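Local coordinates for protein tungsten-containing formylmethanofuran dehydrogenase 2 subunit C (Methanothermobacter wolfeii, PDB 5T5I) that is subunit C of a tungsten-containing formylmethanofuran dehydrogenase, which probably interconverts formylmethanofuran with carbon dioxide and methanofuran in methanogenesis, at residues C[14-19]-C[50-55]; C[23-28]-C[35-40]; C[208-213]-C[240-245]; C[223-228]-C[255-260]. All blocks are in the same frame, centred on the assembly; numbering follows the deposited sequence.

Contact 1 of 4, residues C[14-19]-C[50-55]; sequences VPLEAP and DFFEVS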
loop_
_atom_site.group_PDB
_atom_site.type_symbol
_atom_site.label_atom_id
_atom_site.label_comp_id
_atom_site.label_asym_id
_atom_site.label_seq_id
_atom_site.Cartn_x
_atom_site.Cartn_y
_atom_site.Cartn_z
ATOM N N VAL C 14 -25.681 -2.995 47.233
ATOM C CA VAL C 14 -24.594 -3.878 47.647
ATOM C C VAL C 14 -25.153 -5.268 47.330
ATOM O O VAL C 14 -26.194 -5.603 47.889
ATOM C CB VAL C 14 -24.250 -3.735 49.145
ATOM C CG1 VAL C 14 -23.268 -4.818 49.588
ATOM C CG2 VAL C 14 -23.689 -2.353 49.434
ATOM N N PRO C 15 -24.560 -6.071 46.422
ATOM C CA PRO C 15 -25.210 -7.349 46.066
ATOM C C PRO C 15 -25.391 -8.371 47.187
ATOM O O PRO C 15 -24.695 -8.334 48.206
ATOM C CB PRO C 15 -24.316 -7.924 44.960
ATOM C CG PRO C 15 -23.434 -6.824 44.528
ATOM C CD PRO C 15 -23.337 -5.837 45.629
ATOM N N LEU C 16 -26.342 -9.281 46.973
ATOM C CA LEU C 16 -26.594 -10.418 47.846
ATOM C C LEU C 16 -25.821 -11.608 47.287
ATOM O O LEU C 16 -25.641 -11.710 46.069
ATOM C CB LEU C 16 -28.094 -10.795 47.843
ATOM C CG LEU C 16 -29.097 -9.726 48.290
ATOM C CD1 LEU C 16 -30.515 -10.232 48.124
ATOM C CD2 LEU C 16 -28.857 -9.320 49.730
ATOM N N GLU C 17 -25.379 -12.514 48.162
ATOM C CA GLU C 17 -24.773 -13.799 47.762
ATOM C C GLU C 17 -25.686 -14.836 48.391
ATOM O O GLU C 17 -25.818 -14.861 49.609
ATOM C CB GLU C 17 -23.329 -13.994 48.243
ATOM C CG GLU C 17 -22.370 -12.934 47.733
ATOM C CD GLU C 17 -20.915 -13.359 47.655
ATOM O OE1 GLU C 17 -20.057 -12.478 47.413
ATOM O OE2 GLU C 17 -20.632 -14.572 47.804
ATOM N N ALA C 18 -26.353 -15.650 47.570
ATOM C CA ALA C 18 -27.342 -16.600 48.067
ATOM C C ALA C 18 -27.142 -18.035 47.560
ATOM O O ALA C 18 -28.057 -18.618 46.969
ATOM C CB ALA C 18 -28.730 -16.086 47.721
ATOM N N PRO C 19 -25.987 -18.660 47.879
ATOM C CA PRO C 19 -25.783 -20.072 47.494
ATOM C C PRO C 19 -26.784 -21.045 48.131
ATOM O O PRO C 19 -26.992 -22.132 47.590
ATOM C CB PRO C 19 -24.343 -20.347 47.944
ATOM C CG PRO C 19 -24.119 -19.383 49.075
ATOM C CD PRO C 19 -24.812 -18.143 48.617
ATOM N N ASP C 50 -35.683 -11.301 54.663
ATOM C CA ASP C 50 -35.421 -9.853 54.650
ATOM C C ASP C 50 -35.470 -9.284 53.226
ATOM O O ASP C 50 -35.699 -8.089 53.074
ATOM C CB ASP C 50 -34.038 -9.517 55.264
ATOM C CG ASP C 50 -33.886 -9.798 56.752
ATOM O OD1 ASP C 50 -34.911 -9.774 57.469
ATOM O OD2 ASP C 50 -32.728 -9.974 57.212
ATOM N N PHE C 51 -35.215 -10.113 52.189
ATOM C CA PHE C 51 -35.173 -9.659 50.792
ATOM C C PHE C 51 -36.127 -10.395 49.844
ATOM O O PHE C 51 -36.184 -10.043 48.662
ATOM C CB PHE C 51 -33.721 -9.738 50.291
ATOM C CG PHE C 51 -32.872 -8.635 50.872
ATOM C CD1 PHE C 51 -32.852 -7.376 50.290
ATOM C CD2 PHE C 51 -32.139 -8.838 52.034
ATOM C CE1 PHE C 51 -32.072 -6.350 50.835
ATOM C CE2 PHE C 51 -31.361 -7.811 52.575
ATOM C CZ PHE C 51 -31.322 -6.581 51.963
ATOM N N PHE C 52 -36.912 -11.372 50.350
ATOM C CA PHE C 52 -37.877 -12.113 49.540
ATOM C C PHE C 52 -39.119 -12.451 50.333
ATOM O O PHE C 52 -39.002 -12.848 51.494
ATOM C CB PHE C 52 -37.291 -13.456 49.056
ATOM C CG PHE C 52 -36.113 -13.329 48.123
ATOM C CD1 PHE C 52 -34.821 -13.233 48.618
ATOM C CD2 PHE C 52 -36.299 -13.296 46.753
ATOM C CE1 PHE C 52 -33.736 -13.090 47.755
ATOM C CE2 PHE C 52 -35.220 -13.145 45.894
ATOM C CZ PHE C 52 -33.946 -13.025 46.397
ATOM N N GLU C 53 -40.299 -12.385 49.687
ATOM C CA GLU C 53 -41.537 -12.893 50.274
ATOM C C GLU C 53 -41.467 -14.390 49.928
ATOM O O GLU C 53 -40.924 -14.721 48.868
ATOM C CB GLU C 53 -42.792 -12.279 49.632
ATOM C CG GLU C 53 -42.891 -10.761 49.703
ATOM C CD GLU C 53 -43.300 -10.171 51.039
ATOM O OE1 GLU C 53 -43.461 -10.936 52.019
ATOM O OE2 GLU C 53 -43.462 -8.931 51.102
ATOM N N VAL C 54 -41.932 -15.283 50.809
ATOM C CA VAL C 54 -41.883 -16.734 50.576
ATOM C C VAL C 54 -43.284 -17.340 50.737
ATOM O O VAL C 54 -43.967 -17.034 51.711
ATOM C CB VAL C 54 -40.867 -17.447 51.514
ATOM C CG1 VAL C 54 -40.686 -18.917 51.117
ATOM C CG2 VAL C 54 -39.510 -16.732 51.526
ATOM N N SER C 55 -43.687 -18.221 49.794
ATOM C CA SER C 55 -44.956 -18.951 49.827
ATOM C C SER C 55 -44.825 -20.278 49.053
ATOM O O SER C 55 -43.809 -20.512 48.390
ATOM C CB SER C 55 -46.085 -18.110 49.229
ATOM O OG SER C 55 -45.874 -17.844 47.854
#

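Contact 2 of 4, residues C[23-28]-C[35-40]; sequences PDVFAG and KNIQIM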
loop_
_atom_site.group_PDB
_atom_site.type_symbol
_atom_site.label_atom_id
_atom_site.label_comp_id
_atom_site.label_asym_id
_atom_site.label_seq_id
_atom_site.Cartn_x
_atom_site.Cartn_y
_atom_site.Cartn_z
ATOM N N PRO C 23 -32.728 -26.334 45.638
ATOM C CA PRO C 23 -33.626 -27.390 46.160
ATOM C C PRO C 23 -33.040 -28.247 47.299
ATOM O O PRO C 23 -33.786 -28.650 48.195
ATOM C CB PRO C 23 -33.935 -28.221 44.909
ATOM C CG PRO C 23 -33.786 -27.256 43.776
ATOM C CD PRO C 23 -32.609 -26.422 44.168
ATOM N N ASP C 24 -31.702 -28.471 47.301
ATOM C CA ASP C 24 -31.015 -29.256 48.342
ATOM C C ASP C 24 -31.179 -28.663 49.759
ATOM O O ASP C 24 -31.308 -29.416 50.724
ATOM C CB ASP C 24 -29.524 -29.405 48.012
ATOM C CG ASP C 24 -29.274 -30.092 46.688
ATOM O OD1 ASP C 24 -29.436 -29.426 45.629
ATOM O OD2 ASP C 24 -28.973 -31.304 46.699
ATOM N N VAL C 25 -31.190 -27.325 49.878
ATOM C CA VAL C 25 -31.361 -26.652 51.168
ATOM C C VAL C 25 -32.845 -26.533 51.508
ATOM O O VAL C 25 -33.202 -26.663 52.671
ATOM C CB VAL C 25 -30.659 -25.274 51.179
ATOM C CG1 VAL C 25 -30.913 -24.522 52.489
ATOM C CG2 VAL C 25 -29.158 -25.440 50.954
ATOM N N PHE C 26 -33.704 -26.251 50.504
ATOM C CA PHE C 26 -35.145 -26.076 50.727
ATOM C C PHE C 26 -35.808 -27.394 51.118
ATOM O O PHE C 26 -36.800 -27.372 51.844
ATOM C CB PHE C 26 -35.823 -25.448 49.491
ATOM C CG PHE C 26 -35.641 -23.952 49.300
ATOM C CD1 PHE C 26 -34.463 -23.316 49.687
ATOM C CD2 PHE C 26 -36.597 -23.205 48.627
ATOM C CE1 PHE C 26 -34.303 -21.939 49.506
ATOM C CE2 PHE C 26 -36.427 -21.834 48.431
ATOM C CZ PHE C 26 -35.276 -21.213 48.863
ATOM N N ALA C 27 -35.237 -28.548 50.690
ATOM C CA ALA C 27 -35.785 -29.875 51.018
ATOM C C ALA C 27 -35.880 -30.115 52.528
ATOM O O ALA C 27 -34.914 -29.870 53.251
ATOM C CB ALA C 27 -34.949 -30.965 50.365
ATOM N N GLY C 28 -37.062 -30.539 52.978
ATOM C CA GLY C 28 -37.343 -30.844 54.377
ATOM C C GLY C 28 -37.613 -29.652 55.280
ATOM O O GLY C 28 -37.770 -29.838 56.488
ATOM N N LYS C 35 -37.733 -18.907 55.193
ATOM C CA LYS C 35 -37.566 -17.462 55.427
ATOM C C LYS C 35 -36.341 -17.166 56.310
ATOM O O LYS C 35 -35.791 -16.077 56.208
ATOM C CB LYS C 35 -38.809 -16.852 56.103
ATOM C CG LYS C 35 -40.067 -16.802 55.242
ATOM C CD LYS C 35 -41.262 -16.353 56.084
ATOM C CE LYS C 35 -42.545 -16.295 55.299
ATOM N NZ LYS C 35 -43.654 -15.711 56.106
ATOM N N ASN C 36 -35.940 -18.114 57.191
ATOM C CA ASN C 36 -34.774 -17.955 58.074
ATOM C C ASN C 36 -33.450 -18.430 57.459
ATOM O O ASN C 36 -32.427 -18.341 58.135
ATOM C CB ASN C 36 -35.021 -18.667 59.429
ATOM C CG ASN C 36 -36.061 -17.980 60.276
ATOM O OD1 ASN C 36 -36.211 -16.759 60.241
ATOM N ND2 ASN C 36 -36.780 -18.739 61.091
ATOM N N ILE C 37 -33.445 -18.903 56.189
ATOM C CA ILE C 37 -32.213 -19.330 55.522
ATOM C C ILE C 37 -31.267 -18.131 55.447
ATOM O O ILE C 37 -31.687 -17.034 55.070
ATOM C CB ILE C 37 -32.505 -19.949 54.115
ATOM C CG1 ILE C 37 -33.092 -21.371 54.283
ATOM C CG2 ILE C 37 -31.245 -19.997 53.233
ATOM C CD1 ILE C 37 -33.674 -21.979 53.008
ATOM N N GLN C 38 -29.997 -18.338 55.804
ATOM C CA GLN C 38 -29.025 -17.257 55.782
ATOM C C GLN C 38 -28.484 -16.988 54.391
ATOM O O GLN C 38 -28.213 -17.917 53.628
ATOM C CB GLN C 38 -27.859 -17.545 56.737
ATOM C CG GLN C 38 -28.291 -17.527 58.206
ATOM C CD GLN C 38 -27.129 -17.724 59.154
ATOM O OE1 GLN C 38 -26.162 -18.438 58.857
ATOM N NE2 GLN C 38 -27.203 -17.115 60.330
ATOM N N ILE C 39 -28.316 -15.704 54.077
ATOM C CA ILE C 39 -27.668 -15.218 52.855
ATOM C C ILE C 39 -26.730 -14.059 53.250
ATOM O O ILE C 39 -26.861 -13.514 54.349
ATOM C CB ILE C 39 -28.684 -14.806 51.747
ATOM C CG1 ILE C 39 -29.535 -13.582 52.159
ATOM C CG2 ILE C 39 -29.570 -16.001 51.354
ATOM C CD1 ILE C 39 -30.388 -13.012 51.052
ATOM N N MET C 40 -25.799 -13.674 52.365
ATOM C CA MET C 40 -24.899 -12.545 52.645
ATOM C C MET C 40 -25.414 -11.291 51.955
ATOM O O MET C 40 -25.892 -11.367 50.826
ATOM C CB MET C 40 -23.463 -12.788 52.118
ATOM C CG MET C 40 -22.746 -13.968 52.718
ATOM S SD MET C 40 -22.490 -13.872 54.498
ATOM C CE MET C 40 -21.476 -12.313 54.653
#

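Contact 3 of 4, residues C[208-213]-C[240-245]; sequences TIVVKG and GAFYKF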
loop_
_atom_site.group_PDB
_atom_site.type_symbol
_atom_site.label_atom_id
_atom_site.label_comp_id
_atom_site.label_asym_id
_atom_site.label_seq_id
_atom_site.Cartn_x
_atom_site.Cartn_y
_atom_site.Cartn_z
ATOM N N THR C 208 -13.964 -30.124 20.774
ATOM C CA THR C 208 -14.457 -29.617 19.491
ATOM C C THR C 208 -15.195 -28.275 19.641
ATOM O O THR C 208 -16.018 -28.114 20.527
ATOM C CB THR C 208 -15.398 -30.647 18.822
ATOM O OG1 THR C 208 -14.785 -31.924 18.804
ATOM C CG2 THR C 208 -15.772 -30.260 17.408
ATOM N N ILE C 209 -14.926 -27.344 18.717
ATOM C CA ILE C 209 -15.597 -26.053 18.640
ATOM C C ILE C 209 -16.259 -25.978 17.245
ATOM O O ILE C 209 -15.571 -26.190 16.238
ATOM C CB ILE C 209 -14.624 -24.862 18.856
ATOM C CG1 ILE C 209 -13.945 -24.958 20.244
ATOM C CG2 ILE C 209 -15.389 -23.532 18.704
ATOM C CD1 ILE C 209 -12.795 -24.021 20.437
ATOM N N VAL C 210 -17.555 -25.653 17.185
ATOM C CA VAL C 210 -18.284 -25.491 15.912
ATOM C C VAL C 210 -18.774 -24.043 15.829
ATOM O O VAL C 210 -19.480 -23.590 16.732
ATOM C CB VAL C 210 -19.484 -26.464 15.740
ATOM C CG1 VAL C 210 -20.194 -26.233 14.394
ATOM C CG2 VAL C 210 -19.039 -27.921 15.872
ATOM N N VAL C 211 -18.401 -23.327 14.755
ATOM C CA VAL C 211 -18.863 -21.951 14.502
ATOM C C VAL C 211 -19.716 -21.963 13.226
ATOM O O VAL C 211 -19.196 -22.245 12.141
ATOM C CB VAL C 211 -17.694 -20.945 14.401
ATOM C CG1 VAL C 211 -18.220 -19.512 14.245
ATOM C CG2 VAL C 211 -16.768 -21.055 15.622
ATOM N N LYS C 212 -21.024 -21.681 13.353
ATOM C CA LYS C 212 -21.951 -21.649 12.209
ATOM C C LYS C 212 -21.964 -20.283 11.509
ATOM O O LYS C 212 -22.325 -20.200 10.340
ATOM C CB LYS C 212 -23.371 -22.021 12.620
ATOM C CG LYS C 212 -23.500 -23.369 13.298
ATOM C CD LYS C 212 -24.981 -23.711 13.468
ATOM C CE LYS C 212 -25.228 -25.060 14.072
ATOM N NZ LYS C 212 -26.692 -25.327 14.267
ATOM N N GLY C 213 -21.601 -19.228 12.235
ATOM C CA GLY C 213 -21.502 -17.884 11.678
ATOM C C GLY C 213 -20.081 -17.587 11.229
ATOM O O GLY C 213 -19.314 -18.497 10.877
ATOM N N GLY C 240 -24.713 -29.203 6.372
ATOM C CA GLY C 240 -23.923 -28.250 5.609
ATOM C C GLY C 240 -22.442 -28.543 5.608
ATOM O O GLY C 240 -21.987 -29.487 6.248
ATOM N N ALA C 241 -21.687 -27.700 4.901
ATOM C CA ALA C 241 -20.244 -27.840 4.763
ATOM C C ALA C 241 -19.495 -26.981 5.776
ATOM O O ALA C 241 -19.870 -25.831 6.029
ATOM C CB ALA C 241 -19.812 -27.494 3.336
ATOM N N PHE C 242 -18.406 -27.542 6.329
ATOM C CA PHE C 242 -17.541 -26.867 7.301
ATOM C C PHE C 242 -16.064 -27.032 6.958
ATOM O O PHE C 242 -15.632 -28.151 6.667
ATOM C CB PHE C 242 -17.761 -27.456 8.705
ATOM C CG PHE C 242 -19.138 -27.227 9.278
ATOM C CD1 PHE C 242 -20.190 -28.080 8.967
ATOM C CD2 PHE C 242 -19.395 -26.134 10.100
ATOM C CE1 PHE C 242 -21.473 -27.853 9.480
ATOM C CE2 PHE C 242 -20.677 -25.905 10.605
ATOM C CZ PHE C 242 -21.704 -26.768 10.298
ATOM N N TYR C 243 -15.281 -25.934 7.052
ATOM C CA TYR C 243 -13.818 -25.985 6.964
ATOM C C TYR C 243 -13.386 -26.611 8.288
ATOM O O TYR C 243 -13.924 -26.232 9.331
ATOM C CB TYR C 243 -13.195 -24.591 6.864
ATOM C CG TYR C 243 -13.456 -23.893 5.554
ATOM C CD1 TYR C 243 -13.007 -24.433 4.352
ATOM C CD2 TYR C 243 -14.075 -22.648 5.518
ATOM C CE1 TYR C 243 -13.226 -23.784 3.141
ATOM C CE2 TYR C 243 -14.295 -21.986 4.312
ATOM C CZ TYR C 243 -13.872 -22.558 3.124
ATOM O OH TYR C 243 -14.064 -21.910 1.932
ATOM N N LYS C 244 -12.485 -27.603 8.245
ATOM C CA LYS C 244 -12.016 -28.338 9.419
ATOM C C LYS C 244 -10.555 -27.978 9.694
ATOM O O LYS C 244 -9.720 -28.003 8.786
ATOM C CB LYS C 244 -12.159 -29.854 9.182
ATOM C CG LYS C 244 -11.831 -30.708 10.393
ATOM C CD LYS C 244 -11.957 -32.188 10.058
ATOM C CE LYS C 244 -11.749 -33.082 11.251
ATOM N NZ LYS C 244 -11.952 -34.516 10.901
ATOM N N PHE C 245 -10.259 -27.663 10.950
ATOM C CA PHE C 245 -8.915 -27.289 11.408
ATOM C C PHE C 245 -8.536 -28.079 12.645
ATOM O O PHE C 245 -9.398 -28.313 13.493
ATOM C CB PHE C 245 -8.884 -25.795 11.774
ATOM C CG PHE C 245 -9.175 -24.854 10.638
ATOM C CD1 PHE C 245 -8.148 -24.356 9.844
ATOM C CD2 PHE C 245 -10.470 -24.401 10.404
ATOM C CE1 PHE C 245 -8.413 -23.440 8.823
ATOM C CE2 PHE C 245 -10.740 -23.510 9.369
ATOM C CZ PHE C 245 -9.711 -23.036 8.583
#

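Contact 4 of 4, residues C[223-228]-C[255-260]; sequences KYLGVE and KGIVYA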
loop_
_atom_site.group_PDB
_atom_site.type_symbol
_atom_site.label_atom_id
_atom_site.label_comp_id
_atom_site.label_asym_id
_atom_site.label_seq_id
_atom_site.Cartn_x
_atom_site.Cartn_y
_atom_site.Cartn_z
ATOM N N LYS C 223 -3.868 -26.250 11.742
ATOM C CA LYS C 223 -3.593 -26.888 10.455
ATOM C C LYS C 223 -4.927 -27.082 9.765
ATOM O O LYS C 223 -5.864 -27.587 10.374
ATOM C CB LYS C 223 -2.929 -28.252 10.640
ATOM C CG LYS C 223 -2.575 -28.982 9.352
ATOM C CD LYS C 223 -1.949 -30.337 9.662
ATOM C CE LYS C 223 -1.539 -31.081 8.410
ATOM N NZ LYS C 223 -1.882 -32.525 8.489
ATOM N N TYR C 224 -4.994 -26.723 8.491
ATOM C CA TYR C 224 -6.212 -26.878 7.686
ATOM C C TYR C 224 -6.294 -28.315 7.157
ATOM O O TYR C 224 -5.350 -28.768 6.513
ATOM C CB TYR C 224 -6.199 -25.849 6.543
ATOM C CG TYR C 224 -7.354 -25.989 5.584
ATOM C CD1 TYR C 224 -8.666 -25.868 6.024
ATOM C CD2 TYR C 224 -7.139 -26.244 4.233
ATOM C CE1 TYR C 224 -9.736 -25.996 5.150
ATOM C CE2 TYR C 224 -8.206 -26.380 3.343
ATOM C CZ TYR C 224 -9.505 -26.233 3.804
ATOM O OH TYR C 224 -10.573 -26.402 2.958
ATOM N N LEU C 225 -7.396 -29.031 7.448
ATOM C CA LEU C 225 -7.602 -30.434 7.034
ATOM C C LEU C 225 -8.529 -30.626 5.822
ATOM O O LEU C 225 -8.567 -31.721 5.278
ATOM C CB LEU C 225 -8.143 -31.259 8.214
ATOM C CG LEU C 225 -7.268 -31.331 9.489
ATOM C CD1 LEU C 225 -7.910 -32.234 10.502
ATOM C CD2 LEU C 225 -5.855 -31.841 9.194
ATOM N N GLY C 226 -9.248 -29.594 5.408
ATOM C CA GLY C 226 -10.168 -29.676 4.274
ATOM C C GLY C 226 -11.590 -29.330 4.680
ATOM O O GLY C 226 -11.799 -28.674 5.705
ATOM N N VAL C 227 -12.581 -29.861 3.949
ATOM C CA VAL C 227 -13.992 -29.625 4.236
ATOM C C VAL C 227 -14.657 -30.937 4.614
ATOM O O VAL C 227 -14.403 -31.985 3.998
ATOM C CB VAL C 227 -14.707 -28.919 3.041
ATOM C CG1 VAL C 227 -16.245 -28.992 3.139
ATOM C CG2 VAL C 227 -14.262 -27.463 2.934
ATOM N N GLU C 228 -15.552 -30.868 5.603
ATOM C CA GLU C 228 -16.399 -31.986 5.971
ATOM C C GLU C 228 -17.845 -31.540 5.821
ATOM O O GLU C 228 -18.133 -30.346 5.972
ATOM C CB GLU C 228 -16.088 -32.494 7.365
ATOM C CG GLU C 228 -14.752 -33.205 7.406
ATOM C CD GLU C 228 -14.684 -34.335 8.409
ATOM O OE1 GLU C 228 -14.445 -35.485 7.977
ATOM O OE2 GLU C 228 -14.903 -34.082 9.616
ATOM N N LYS C 255 -4.763 -31.897 19.881
ATOM C CA LYS C 255 -5.716 -32.664 19.064
ATOM C C LYS C 255 -7.092 -31.990 18.972
ATOM O O LYS C 255 -8.066 -32.649 18.601
ATOM C CB LYS C 255 -5.892 -34.077 19.654
ATOM C CG LYS C 255 -4.627 -34.918 19.726
ATOM C CD LYS C 255 -4.102 -35.293 18.346
ATOM C CE LYS C 255 -3.131 -36.445 18.416
ATOM N NZ LYS C 255 -2.510 -36.722 17.094
ATOM N N GLY C 256 -7.183 -30.698 19.271
ATOM C CA GLY C 256 -8.459 -29.999 19.200
ATOM C C GLY C 256 -8.933 -29.791 17.775
ATOM O O GLY C 256 -8.118 -29.766 16.861
ATOM N N ILE C 257 -10.252 -29.699 17.573
ATOM C CA ILE C 257 -10.848 -29.505 16.241
ATOM C C ILE C 257 -11.725 -28.256 16.246
ATOM O O ILE C 257 -12.544 -28.079 17.154
ATOM C CB ILE C 257 -11.663 -30.759 15.779
ATOM C CG1 ILE C 257 -10.767 -32.008 15.604
ATOM C CG2 ILE C 257 -12.444 -30.492 14.493
ATOM C CD1 ILE C 257 -9.699 -31.939 14.461
ATOM N N VAL C 258 -11.562 -27.402 15.223
ATOM C CA VAL C 258 -12.421 -26.237 15.004
ATOM C C VAL C 258 -13.119 -26.440 13.642
ATOM O O VAL C 258 -12.433 -26.607 12.625
ATOM C CB VAL C 258 -11.659 -24.883 15.052
ATOM C CG1 VAL C 258 -12.570 -23.718 14.642
ATOM C CG2 VAL C 258 -11.082 -24.630 16.440
ATOM N N TYR C 259 -14.465 -26.417 13.633
ATOM C CA TYR C 259 -15.284 -26.478 12.410
ATOM C C TYR C 259 -15.848 -25.062 12.180
ATOM O O TYR C 259 -16.368 -24.457 13.115
ATOM C CB TYR C 259 -16.453 -27.473 12.535
ATOM C CG TYR C 259 -16.047 -28.927 12.472
ATOM C CD1 TYR C 259 -15.693 -29.518 11.266
ATOM C CD2 TYR C 259 -16.118 -29.741 13.597
ATOM C CE1 TYR C 259 -15.370 -30.873 11.189
ATOM C CE2 TYR C 259 -15.850 -31.109 13.521
ATOM C CZ TYR C 259 -15.453 -31.667 12.319
ATOM O OH TYR C 259 -15.180 -33.015 12.260
ATOM N N ALA C 260 -15.717 -24.528 10.968
ATOM C CA ALA C 260 -16.233 -23.197 10.644
ATOM C C ALA C 260 -17.023 -23.277 9.323
ATOM O O ALA C 260 -16.478 -23.743 8.312
ATOM C CB ALA C 260 -15.089 -22.197 10.529
#

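Contact 1 of 4, residues C[14-19]-C[50-55]
Leu16 sets its two methyl branches against two phenylalanines of segment 50-55. CD2 stands over one face of the Phe51 ring, 4.0 Å from the ring centroid. It lies 11° off the ring normal, so this is a CH-pi contact with the methyl almost centred on the ring. The other methyl, CD1, meets Phe51 CB at 3.9 Å. The same methyl approaches Phe52 more loosely, with Leu16 CD1 and Phe52 CE1 4.3 Å apart. Leu16 CG is anti to the carbonyl carbon (chi1 -59°), which sends the fork toward the two rings. The contact belongs to the N-terminal part of the chain, between strand 3-8 and strand 66-69 of the parallel run. Here the short strand 16-17, in a small mixed sheet beside strand 38-41, packs against the start of strand 52-56. An alanine at Leu16 lacks both methyls and would probably leave the covered face of Phe51 and Phe52 CE1 without their apolar partner. His41 meets the Phe51 ring edge-to-face, and Phe52 also packs on Leu6 and Pro8. Glu17, next to Leu16, forms salt bridges to Arg78 and to a basic side chain of another protein chain.

Contact 2 of 4, residues C[23-28]-C[35-40]
The short helix 23-26 packs here on the residue that leads into strand 38-41, in the N-terminal part of the chain. Ile37 carries the whole contact from its side, and only apolar side chains take part. Its end methyl, CD1, reaches between Val25 and Phe26, two consecutive residues of the helix. Ile37 CD1 lies 3.6 Å from Phe26 CE1 and is almost as near Phe26 CD1, at 3.7 Å. The methyl approaches the ring obliquely, and the two side chains run at about a right angle to each other. On the Val25 side a single branch does the touching, with Val25 CG1 3.8 Å from Ile37 CD1. That branch is anti to the backbone N (chi1 176°), which turns it toward the isoleucine. The helix is a brief one: the backbone bond from Ala27 N to Pro23 O closes its one turn, and Ala27 then leaves helical geometry. It lies on the main body of the fold, because Phe26 also packs on Ile4 and Leu6 of strand 3-8 and on Ile67 of strand 66-69. Ile37 likewise touches Asn20, while its backbone bonds to Leu48.

Contact 3 of 4, residues C[208-213]-C[240-245]
Phe242 meets Val210 where side chains of strands 208-211 and 241-247 come together across strand 256-261. The tight part of the contact is one pair of atoms, Val210 CG1 and Phe242 CE2, 3.8 Å apart. The methyl approaches the ring obliquely, and the two side chains run at about a right angle. Val210 CG1 is anti to the backbone N (chi1 180°), and this branch, not CG2, makes the touch. Phe242 turns its CG anti to the carbonyl carbon (chi1 -65°), which carries the ring across toward strand 208-211.

The rest is looser. Val211 O stands at the edge of the Phe242 ring, near its plane, but at 4.2 Å from Phe242 CE2. The side chain of Val211 makes no touch with segment 240-245. Lys212 lies toward the more open side of the contact, being partly exposed, unlike the buried Val210 and Phe242. No hydrogen bond crosses between the segments, and the buried area is small, 104 Å² in all.

The chain turns a corner at Gly240, whose backbone angles call for glycine. Strand 256-261 lies between the two strands of this contact: Ile209 pairs with Ile257 and Tyr259 through the backbone, and the Phe242 side chain touches Tyr259. Leu238 of strand 236-239 packs on Val210 as well.

Contact 4 of 4, residues C[223-228]-C[255-260]
This is a side-chain contact between two strands that are not neighbours, near the C-terminal end of the fold. Strand 241-247 runs between strands 223-229 and 256-261, and the side chains reach past it. The main link is polar. Tyr259 OH donates a hydrogen bond to Glu228 OE2 at 2.9 Å. The hydroxyl meets this oxygen nearly along its C-O axis. The carboxylate and the ring are nearly coplanar, 5° apart, and Glu228 OE2 sits in the plane of the ring at its edge. It is also 3.6 Å from Tyr259 CE1. The glutamate chain is turned off the extended form about its CB-CG bond (chi2 -148°) on its way to the hydroxyl. Lys244 NZ forms a long, weak ion pair with the same oxygen. A phenylalanine in place of Tyr259 lacks the hydroxyl and would probably leave Glu228 OE2 without this donor, with the carboxylate freer to turn.

A second, looser touch is apolar: Leu225 CD1 and Ile257 CD1 are 4.4 Å apart. Ile257 CG2 also lies over one face of the Tyr259 ring, offset toward its rim and 3.6 Å above the plane. Val227 O is hydrogen-bonded to Thr231 OG1 of the neighbouring subunit fwdF. Strand 256-261 closes the parallel run of the beta-helix-like solenoid, and strands 241-247 and 223-229 add to it antiparallel.

The four contacts form two pairs, one near each end of the elongated chain. Contacts 1 and 2 have centres about 10 Å apart, and contact 2 is nested inside the loop closed by contact 1. They meet where strands 16-17 and 38-41 pair, through Glu17 N and Met40 O at 2.9 Å. Contacts 3 and 4 have centres about 7 Å apart, and their segments alternate along the chain. Strands 208-211, 256-261, 241-247 and 223-229 lie side by side there. The two pairs lie on opposite sides of the chain's centre, with contact centres 43 to 47 Å apart. The run of parallel strands separates them, so each pair belongs to a different end of the solenoid.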